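Long-range contacts in peptide synthetase, module 7 (Actinoplanes teichomyceticus, PDB 4TX3), which probably acts as a condensation-like domain of a nonribosomal peptide synthetase, of the kind that recruits oxygenases to the growing teicoplanin peptide rather than forming a peptide bond: residues R39-V43 / L137-R143; I144-S150 / M300-A305; H86-V91 / M121-C125. All coordinates share one frame; numbering follows the deposited sequence.

Interactions 1 and 3 meet on the five-stranded sheet, where strand 134-142 lies between strands 40-49 and 123-129; their centres are about 13 Å apart. A probable hydrogen bond from His-142 N to Pro-122 O, 2.8 Å long, joins them. Interaction 2 continues the chain directly from interaction 1, its centre about 11 Å away, and the salt bridge between Arg-143 NH2 and Asp-148 OD2 (2.8 Å) ties the two together. Residues 142-148 occupy the place of the condensation-domain HHxxxDG motif, here reading HRIAADD, and the sulfate of interaction 1 sits beside its first histidine. Interactions 2 and 3, about 16 Å apart between centres, touch where Pro-122 packs on Ile-144 and Ala-145.

Interaction 1: R39-V43 / L137-R143; sequences RHLSV and LSVTVHR. With SO4 (sulfate ion), chain F.
Arg-39 and His-142 reach the same sulfate from the end of an antiparallel strand pair. Along Arg-39, CB lies 3.3 Å from sulfate O4, and CG and CD pass the same oxygen more loosely. NE then donates to O4 over 3.0 Å, near the guanidinium plane, because the chain bends at its third torsion (chi3 -39°) and turns back toward the anion. At the tip, NH1 forms a salt bridge with Glu-396, while NH2 bonds to Ala-26 O and only weakly to sulfate O1. The backbone N of Arg-39 also donates to O4. His-142 NE2 gives O1 a 2.9 Å bond at 160°, and the carbonyl oxygen of Arg-39 stands over the centre of its ring. Paired backbone bonds join Leu-41 to Val-141 and Val-43 to Val-139. Ser-42 OG and Thr-140 OG1 share a hydrogen bond of 2.8 Å on the face that also carries both histidines. Beyond the opposite face, Leu-41 CD1 lies 3.8 Å above the plane of the Arg-143 guanidinium, whose NH2 pairs with Asp-148. Together with Arg-31 N and Arg-233, Arg-39 and His-142 line a pocket suited to an anion, filled here by sulfate probably from the crystallisation liquor.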
loop_
_atom_site.group_PDB
_atom_site.type_symbol
_atom_site.label_atom_id
_atom_site.label_comp_id
_atom_site.label_asym_id
_atom_site.label_seq_id
_atom_site.Cartn_x
_atom_site.Cartn_y
_atom_site.Cartn_z
ATOM N N ARG B 39 1.756 -14.923 -24.032
ATOM C CA ARG B 39 2.110 -14.790 -22.607
ATOM C C ARG B 39 1.917 -13.360 -22.133
ATOM O O ARG B 39 2.865 -12.555 -22.089
ATOM C CB ARG B 39 3.536 -15.234 -22.338
ATOM C CG ARG B 39 3.679 -16.727 -22.187
ATOM C CD ARG B 39 5.129 -17.114 -22.276
ATOM N NE ARG B 39 5.812 -16.317 -23.299
ATOM C CZ ARG B 39 7.121 -16.373 -23.553
ATOM N NH1 ARG B 39 7.904 -17.204 -22.862
ATOM N NH2 ARG B 39 7.654 -15.599 -24.498
ATOM N N HIS B 40 0.669 -13.060 -21.779
ATOM C CA HIS B 40 0.237 -11.697 -21.544
ATOM C C HIS B 40 -0.397 -11.529 -20.173
ATOM O O HIS B 40 -0.854 -12.478 -19.542
ATOM C CB HIS B 40 -0.770 -11.268 -22.615
ATOM C CG HIS B 40 -0.303 -11.488 -24.023
ATOM N ND1 HIS B 40 -1.174 -11.625 -25.080
ATOM C CD2 HIS B 40 0.944 -11.564 -24.552
ATOM C CE1 HIS B 40 -0.486 -11.794 -26.197
ATOM N NE2 HIS B 40 0.798 -11.763 -25.905
ATOM N N LEU B 41 -0.409 -10.295 -19.715
ATOM C CA LEU B 41 -1.269 -9.916 -18.623
ATOM C C LEU B 41 -2.318 -8.998 -19.221
ATOM O O LEU B 41 -1.972 -8.035 -19.903
ATOM C CB LEU B 41 -0.478 -9.232 -17.514
ATOM C CG LEU B 41 0.489 -10.196 -16.824
ATOM C CD1 LEU B 41 1.637 -9.491 -16.104
ATOM C CD2 LEU B 41 -0.281 -11.086 -15.873
ATOM N N SER B 42 -3.589 -9.329 -19.002
ATOM C CA SER B 42 -4.686 -8.496 -19.462
ATOM C C SER B 42 -5.597 -8.048 -18.317
ATOM O O SER B 42 -6.028 -8.837 -17.484
ATOM C CB SER B 42 -5.514 -9.233 -20.511
ATOM O OG SER B 42 -4.900 -9.172 -21.784
ATOM N N VAL B 43 -5.881 -6.760 -18.287
ATOM C CA VAL B 43 -6.837 -6.232 -17.349
ATOM C C VAL B 43 -7.837 -5.409 -18.143
ATOM O O VAL B 43 -7.461 -4.731 -19.095
ATOM C CB VAL B 43 -6.151 -5.388 -16.266
ATOM C CG1 VAL B 43 -7.188 -4.623 -15.418
ATOM C CG2 VAL B 43 -5.295 -6.289 -15.388
ATOM N N LEU B 137 -12.395 -0.228 -20.803
ATOM C CA LEU B 137 -11.008 -0.091 -21.227
ATOM C C LEU B 137 -10.280 -1.430 -21.083
ATOM O O LEU B 137 -10.294 -2.050 -20.026
ATOM C CB LEU B 137 -10.290 1.000 -20.424
ATOM C CG LEU B 137 -8.827 1.139 -20.843
ATOM C CD1 LEU B 137 -8.738 1.520 -22.325
ATOM C CD2 LEU B 137 -8.078 2.124 -19.960
ATOM N N SER B 138 -9.664 -1.876 -22.165
ATOM C CA SER B 138 -8.923 -3.127 -22.171
ATOM C C SER B 138 -7.416 -2.861 -22.341
ATOM O O SER B 138 -6.992 -2.219 -23.317
ATOM C CB SER B 138 -9.447 -4.028 -23.288
ATOM O OG SER B 138 -8.615 -5.144 -23.484
ATOM N N VAL B 139 -6.621 -3.337 -21.378
ATOM C CA VAL B 139 -5.162 -3.223 -21.439
ATOM C C VAL B 139 -4.463 -4.579 -21.402
ATOM O O VAL B 139 -4.733 -5.408 -20.534
ATOM C CB VAL B 139 -4.622 -2.354 -20.291
ATOM C CG1 VAL B 139 -3.085 -2.382 -20.257
ATOM C CG2 VAL B 139 -5.125 -0.929 -20.451
ATOM N N THR B 140 -3.561 -4.795 -22.352
ATOM C CA THR B 140 -2.788 -6.026 -22.422
ATOM C C THR B 140 -1.298 -5.701 -22.412
ATOM O O THR B 140 -0.835 -4.887 -23.211
ATOM C CB THR B 140 -3.114 -6.842 -23.689
ATOM O OG1 THR B 140 -4.500 -7.198 -23.703
ATOM C CG2 THR B 140 -2.295 -8.103 -23.731
ATOM N N VAL B 141 -0.543 -6.323 -21.508
ATOM C CA VAL B 141 0.905 -6.122 -21.481
ATOM C C VAL B 141 1.640 -7.453 -21.664
ATOM O O VAL B 141 1.300 -8.457 -21.040
ATOM C CB VAL B 141 1.364 -5.468 -20.169
ATOM C CG1 VAL B 141 2.838 -5.207 -20.231
ATOM C CG2 VAL B 141 0.589 -4.170 -19.898
ATOM N N HIS B 142 2.635 -7.469 -22.537
ATOM C CA HIS B 142 3.476 -8.651 -22.673
ATOM C C HIS B 142 4.373 -8.851 -21.439
ATOM O O HIS B 142 4.908 -7.887 -20.875
ATOM C CB HIS B 142 4.336 -8.566 -23.932
ATOM C CG HIS B 142 4.933 -9.874 -24.318
ATOM N ND1 HIS B 142 6.032 -10.407 -23.678
ATOM C CD2 HIS B 142 4.555 -10.785 -25.249
ATOM C CE1 HIS B 142 6.316 -11.581 -24.215
ATOM N NE2 HIS B 142 5.434 -11.833 -25.167
ATOM N N ARG B 143 4.549 -10.111 -21.042
ATOM C CA ARG B 143 5.330 -10.448 -19.849
ATOM C C ARG B 143 6.808 -10.067 -19.902
ATOM O O ARG B 143 7.490 -10.095 -18.858
ATOM C CB ARG B 143 5.220 -11.939 -19.549
ATOM C CG ARG B 143 3.892 -12.280 -18.937
ATOM C CD ARG B 143 3.967 -13.557 -18.158
ATOM N NE ARG B 143 3.781 -13.317 -16.729
ATOM C CZ ARG B 143 2.591 -13.307 -16.142
ATOM N NH1 ARG B 143 1.491 -13.511 -16.871
ATOM N NH2 ARG B 143 2.496 -13.093 -14.833
HETATM S S SO4 F . 4.921 -15.005 -26.885
HETATM O O1 SO4 F . 5.979 -14.004 -27.024
HETATM O O2 SO4 F . 3.891 -14.752 -27.889
HETATM O O3 SO4 F . 5.481 -16.345 -27.115
HETATM O O4 SO4 F . 4.361 -14.925 -25.531
HETATM O O HOH W 1 0.718 -15.402 -19.026
#

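Interaction 2: I144-S150 / M300-A305; sequences IAADDDS and MIGPFA
Two hydrogen bonds join Asp-147 and Ser-150 to Gly-302. Asp-147 N donates to Gly-302 O over 3.1 Å from well above the carbonyl plane, and Gly-302 N returns a straighter bond (163°) to Ser-150 OG at 3.0 Å. Within 144-150, Asp-147 is the N-cap of helix 148-166: with CG set between the backbone N and the carbonyl carbon (chi1 60°), its OD1 takes both Ser-150 N and Ser-150 OG, which come from opposite faces of the carboxylate plane. Of ionic contacts, the same OD1 forms a salt bridge with Arg-290, which also binds Met-300 O. In the packing, Pro-303, centre of an inverse gamma turn, sets CG 3.3 Å from Ile-144 O; Ile-301 CG2 rests 3.5 Å from Ala-145 O, and the CB atoms of Asp-147 and Ala-305 meet at 3.6 Å. Gly-302 CA offers a C-H contact to Ala-145 O. With an alanine in place of Asp-147, Arg-290 would probably be left without its carboxylate mate and the Ser-150 hydroxyl freed to turn away from Gly-302. Through Ser-150 OG, the carboxylate thus probably sets the hydroxyl's direction and links the helix start to the 300-305 loop.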
loop_
_atom_site.group_PDB
_atom_site.type_symbol
_atom_site.label_atom_id
_atom_site.label_comp_id
_atom_site.label_asym_id
_atom_site.label_seq_id
_atom_site.Cartn_x
_atom_site.Cartn_y
_atom_site.Cartn_z
ATOM N N ILE B 144 7.307 -9.696 -21.082
ATOM C CA ILE B 144 8.659 -9.155 -21.176
ATOM C C ILE B 144 8.733 -7.770 -20.501
ATOM O O ILE B 144 9.824 -7.266 -20.193
ATOM C CB ILE B 144 9.142 -9.054 -22.650
ATOM C CG1 ILE B 144 10.679 -9.017 -22.721
ATOM C CG2 ILE B 144 8.503 -7.852 -23.377
ATOM C CD1 ILE B 144 11.229 -8.979 -24.151
ATOM N N ALA B 145 7.570 -7.173 -20.249
ATOM C CA ALA B 145 7.517 -5.795 -19.789
ATOM C C ALA B 145 6.878 -5.633 -18.420
ATOM O O ALA B 145 7.029 -4.586 -17.788
ATOM C CB ALA B 145 6.775 -4.939 -20.801
ATOM N N ALA B 146 6.156 -6.647 -17.957
ATOM C CA ALA B 146 5.401 -6.503 -16.713
ATOM C C ALA B 146 5.201 -7.809 -15.962
ATOM O O ALA B 146 4.893 -8.841 -16.556
ATOM C CB ALA B 146 4.044 -5.866 -17.005
ATOM N N ASP B 147 5.394 -7.746 -14.648
ATOM C CA ASP B 147 4.872 -8.755 -13.732
ATOM C C ASP B 147 3.481 -8.315 -13.260
ATOM O O ASP B 147 2.981 -7.260 -13.668
ATOM C CB ASP B 147 5.819 -8.975 -12.536
ATOM C CG ASP B 147 6.052 -7.702 -11.696
ATOM O OD1 ASP B 147 5.355 -6.680 -11.885
ATOM O OD2 ASP B 147 6.941 -7.732 -10.819
ATOM N N ASP B 148 2.864 -9.100 -12.384
ATOM C CA ASP B 148 1.494 -8.810 -11.948
ATOM C C ASP B 148 1.374 -7.569 -11.061
ATOM O O ASP B 148 0.439 -6.792 -11.227
ATOM C CB ASP B 148 0.899 -10.026 -11.233
ATOM C CG ASP B 148 0.625 -11.181 -12.184
ATOM O OD1 ASP B 148 -0.519 -11.275 -12.688
ATOM O OD2 ASP B 148 1.556 -11.986 -12.440
ATOM N N ASP B 149 2.302 -7.376 -10.126
ATOM C CA ASP B 149 2.362 -6.119 -9.366
ATOM C C ASP B 149 2.360 -4.898 -10.295
ATOM O O ASP B 149 1.722 -3.871 -9.996
ATOM C CB ASP B 149 3.609 -6.067 -8.475
ATOM C CG ASP B 149 3.543 -7.037 -7.296
ATOM O OD1 ASP B 149 2.442 -7.537 -6.978
ATOM O OD2 ASP B 149 4.603 -7.290 -6.681
ATOM N N SER B 150 3.065 -5.018 -11.425
ATOM C CA SER B 150 3.236 -3.897 -12.352
ATOM C C SER B 150 1.916 -3.376 -12.915
ATOM O O SER B 150 1.804 -2.202 -13.265
ATOM C CB SER B 150 4.156 -4.288 -13.510
ATOM O OG SER B 150 5.484 -4.434 -13.058
ATOM N N MET B 300 7.793 1.127 -9.859
ATOM C CA MET B 300 8.148 0.830 -11.247
ATOM C C MET B 300 7.310 -0.262 -11.890
ATOM O O MET B 300 6.815 -1.157 -11.208
ATOM C CB MET B 300 9.611 0.403 -11.348
ATOM C CG MET B 300 10.603 1.381 -10.795
ATOM S SD MET B 300 12.328 0.880 -11.051
ATOM C CE MET B 300 12.430 0.825 -12.832
ATOM N N ILE B 301 7.200 -0.192 -13.215
ATOM C CA ILE B 301 6.692 -1.283 -14.042
ATOM C C ILE B 301 7.884 -2.076 -14.611
ATOM O O ILE B 301 8.886 -1.491 -15.028
ATOM C CB ILE B 301 5.801 -0.736 -15.191
ATOM C CG1 ILE B 301 4.488 -0.160 -14.615
ATOM C CG2 ILE B 301 5.566 -1.799 -16.272
ATOM C CD1 ILE B 301 3.627 0.570 -15.606
ATOM N N GLY B 302 7.785 -3.402 -14.616
ATOM C CA GLY B 302 8.857 -4.242 -15.116
ATOM C C GLY B 302 8.627 -5.703 -14.791
ATOM O O GLY B 302 7.823 -6.040 -13.923
ATOM N N PRO B 303 9.312 -6.594 -15.509
ATOM C CA PRO B 303 9.244 -8.028 -15.205
ATOM C C PRO B 303 10.098 -8.372 -13.984
ATOM O O PRO B 303 11.097 -9.099 -14.096
ATOM C CB PRO B 303 9.804 -8.667 -16.463
ATOM C CG PRO B 303 10.767 -7.647 -17.004
ATOM C CD PRO B 303 10.122 -6.316 -16.708
ATOM N N PHE B 304 9.693 -7.849 -12.828
ATOM C CA PHE B 304 10.447 -7.994 -11.593
ATOM C C PHE B 304 10.173 -9.280 -10.826
ATOM O O PHE B 304 10.956 -9.644 -9.955
ATOM C CB PHE B 304 10.162 -6.818 -10.655
ATOM C CG PHE B 304 10.703 -5.520 -11.141
ATOM C CD1 PHE B 304 12.084 -5.307 -11.200
ATOM C CD2 PHE B 304 9.841 -4.498 -11.522
ATOM C CE1 PHE B 304 12.588 -4.111 -11.648
ATOM C CE2 PHE B 304 10.343 -3.281 -11.977
ATOM C CZ PHE B 304 11.715 -3.085 -12.037
ATOM N N ALA B 305 9.061 -9.950 -11.092
ATOM C CA ALA B 305 8.732 -11.094 -10.254
ATOM C C ALA B 305 9.685 -12.237 -10.598
ATOM O O ALA B 305 10.012 -12.438 -11.765
ATOM C CB ALA B 305 7.252 -11.506 -10.421
#

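Interaction 3: H86-V91 / M121-C125; sequences HDAAPV and MPWRC
Met-121 is the main bump of this contact, and residues 86-90 supply the hollow that takes it. Its chain folds at the second torsion (chi2 -79°) and swings the methyl CE over one face of the His-86 ring, a CH-pi contact with CE 3.8 Å from the ring centroid and 23° off the normal. CE lies nearer the CG-CD2 side of the imidazole than its middle. Pro-90 closes the hollow across from the ring, its CD 3.9 Å from the same methyl, and Ala-88 O comes close to CE as well; Ala-89 CB borders the sulfur. The imidazole is also held by a hydrogen bond between NE2 and Thr-73 and by stacking on His-84.

Trp-123 makes the second bump. Ala-89 CB meets the indole at its edge, 4.1 Å from NE1, whereas Val-91 CG2 touches the far end of the six-membered ring at CH2, 3.8 Å away. The two branches of Val-91 part here: the other, CG1, reaches Cys-125 SG at 4.1 Å.

No hydrogen bond crosses between the segments. They run in nearly the same direction, 18° apart, but even the nearest pair of CA atoms, Ala-89 and Met-121, is 7.1 Å apart, too far for a strand ladder, and mostly side chains fill the interval. Helix 53-66 packs on Ala-89, Val-91 and Cys-125, completing the apolar layer. This is a connecting loop laid over the start of a sheet strand beside a covering helix, part of the alpha/beta sandwich that condensation domains share with the chloramphenicol acetyltransferase fold.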
loop_
_atom_site.group_PDB
_atom_site.type_symbol
_atom_site.label_atom_id
_atom_site.label_comp_id
_atom_site.label_asym_id
_atom_site.label_seq_id
_atom_site.Cartn_x
_atom_site.Cartn_y
_atom_site.Cartn_z
ATOM N N HIS B 86 12.281 4.087 -27.078
ATOM C CA HIS B 86 11.750 5.190 -27.868
ATOM C C HIS B 86 11.374 6.376 -26.974
ATOM O O HIS B 86 11.079 6.196 -25.791
ATOM C CB HIS B 86 10.535 4.716 -28.676
ATOM C CG HIS B 86 10.824 3.552 -29.575
ATOM N ND1 HIS B 86 11.120 3.699 -30.915
ATOM C CD2 HIS B 86 10.885 2.219 -29.322
ATOM C CE1 HIS B 86 11.341 2.510 -31.450
ATOM N NE2 HIS B 86 11.203 1.594 -30.507
ATOM N N ASP B 87 11.403 7.580 -27.541
ATOM C CA ASP B 87 10.959 8.791 -26.847
ATOM C C ASP B 87 9.510 8.735 -26.386
ATOM O O ASP B 87 9.161 9.315 -25.356
ATOM C CB ASP B 87 11.107 10.010 -27.745
ATOM C CG ASP B 87 12.527 10.480 -27.852
ATOM O OD1 ASP B 87 13.358 10.075 -27.003
ATOM O OD2 ASP B 87 12.801 11.267 -28.783
ATOM N N ALA B 88 8.662 8.078 -27.171
ATOM C CA ALA B 88 7.258 7.926 -26.812
ATOM C C ALA B 88 6.638 6.626 -27.332
ATOM O O ALA B 88 7.195 5.941 -28.200
ATOM C CB ALA B 88 6.468 9.109 -27.312
ATOM N N ALA B 89 5.484 6.286 -26.768
ATOM C CA ALA B 89 4.656 5.198 -27.279
ATOM C C ALA B 89 3.432 5.790 -27.962
ATOM O O ALA B 89 2.740 6.642 -27.386
ATOM C CB ALA B 89 4.242 4.238 -26.159
ATOM N N PRO B 90 3.179 5.362 -29.205
ATOM C CA PRO B 90 2.024 5.846 -29.964
ATOM C C PRO B 90 0.750 5.354 -29.316
ATOM O O PRO B 90 0.631 4.153 -29.091
ATOM C CB PRO B 90 2.207 5.207 -31.350
ATOM C CG PRO B 90 3.577 4.528 -31.317
ATOM C CD PRO B 90 3.873 4.260 -29.891
ATOM N N VAL B 91 -0.184 6.236 -28.992
ATOM C CA VAL B 91 -1.480 5.752 -28.544
ATOM C C VAL B 91 -2.562 6.392 -29.378
ATOM O O VAL B 91 -2.650 7.620 -29.435
ATOM C CB VAL B 91 -1.747 6.053 -27.055
ATOM C CG1 VAL B 91 -3.148 5.583 -26.669
ATOM C CG2 VAL B 91 -0.701 5.396 -26.171
ATOM N N MET B 121 5.604 -2.075 -29.569
ATOM C CA MET B 121 5.624 -1.788 -28.141
ATOM C C MET B 121 4.971 -2.969 -27.394
ATOM O O MET B 121 4.017 -3.569 -27.884
ATOM C CB MET B 121 4.895 -0.473 -27.845
ATOM C CG MET B 121 5.320 0.687 -28.724
ATOM S SD MET B 121 6.866 1.421 -28.206
ATOM C CE MET B 121 7.314 2.365 -29.664
ATOM N N PRO B 122 5.472 -3.297 -26.199
ATOM C CA PRO B 122 5.020 -4.515 -25.517
ATOM C C PRO B 122 3.675 -4.364 -24.770
ATOM O O PRO B 122 3.392 -5.110 -23.844
ATOM C CB PRO B 122 6.154 -4.785 -24.538
ATOM C CG PRO B 122 6.596 -3.380 -24.132
ATOM C CD PRO B 122 6.391 -2.506 -25.360
ATOM N N TRP B 123 2.853 -3.406 -25.165
ATOM C CA TRP B 123 1.527 -3.290 -24.582
ATOM C C TRP B 123 0.579 -2.740 -25.611
ATOM O O TRP B 123 0.979 -2.374 -26.707
ATOM C CB TRP B 123 1.529 -2.408 -23.337
ATOM C CG TRP B 123 1.835 -0.990 -23.601
ATOM C CD1 TRP B 123 3.045 -0.457 -23.961
ATOM C CD2 TRP B 123 0.922 0.112 -23.504
ATOM N NE1 TRP B 123 2.935 0.909 -24.106
ATOM C CE2 TRP B 123 1.648 1.286 -23.830
ATOM C CE3 TRP B 123 -0.436 0.222 -23.188
ATOM C CZ2 TRP B 123 1.054 2.557 -23.844
ATOM C CZ3 TRP B 123 -1.021 1.484 -23.203
ATOM C CH2 TRP B 123 -0.277 2.634 -23.529
ATOM N N ARG B 124 -0.686 -2.669 -25.239
ATOM C CA ARG B 124 -1.753 -2.518 -26.205
ATOM C C ARG B 124 -3.048 -2.201 -25.469
ATOM O O ARG B 124 -3.383 -2.842 -24.470
ATOM C CB ARG B 124 -1.872 -3.804 -27.015
ATOM C CG ARG B 124 -3.021 -3.889 -27.936
ATOM C CD ARG B 124 -3.260 -5.338 -28.315
ATOM N NE ARG B 124 -2.101 -5.931 -28.966
ATOM C CZ ARG B 124 -1.705 -7.181 -28.759
ATOM N NH1 ARG B 124 -2.398 -7.961 -27.923
ATOM N NH2 ARG B 124 -0.630 -7.652 -29.387
ATOM N N CYS B 125 -3.772 -1.201 -25.945
ATOM C CA CYS B 125 -5.013 -0.839 -25.296
ATOM C C CYS B 125 -6.131 -0.698 -26.315
ATOM O O CYS B 125 -5.870 -0.432 -27.492
ATOM C CB CYS B 125 -4.835 0.451 -24.487
ATOM S SG CYS B 125 -4.222 1.885 -25.408
#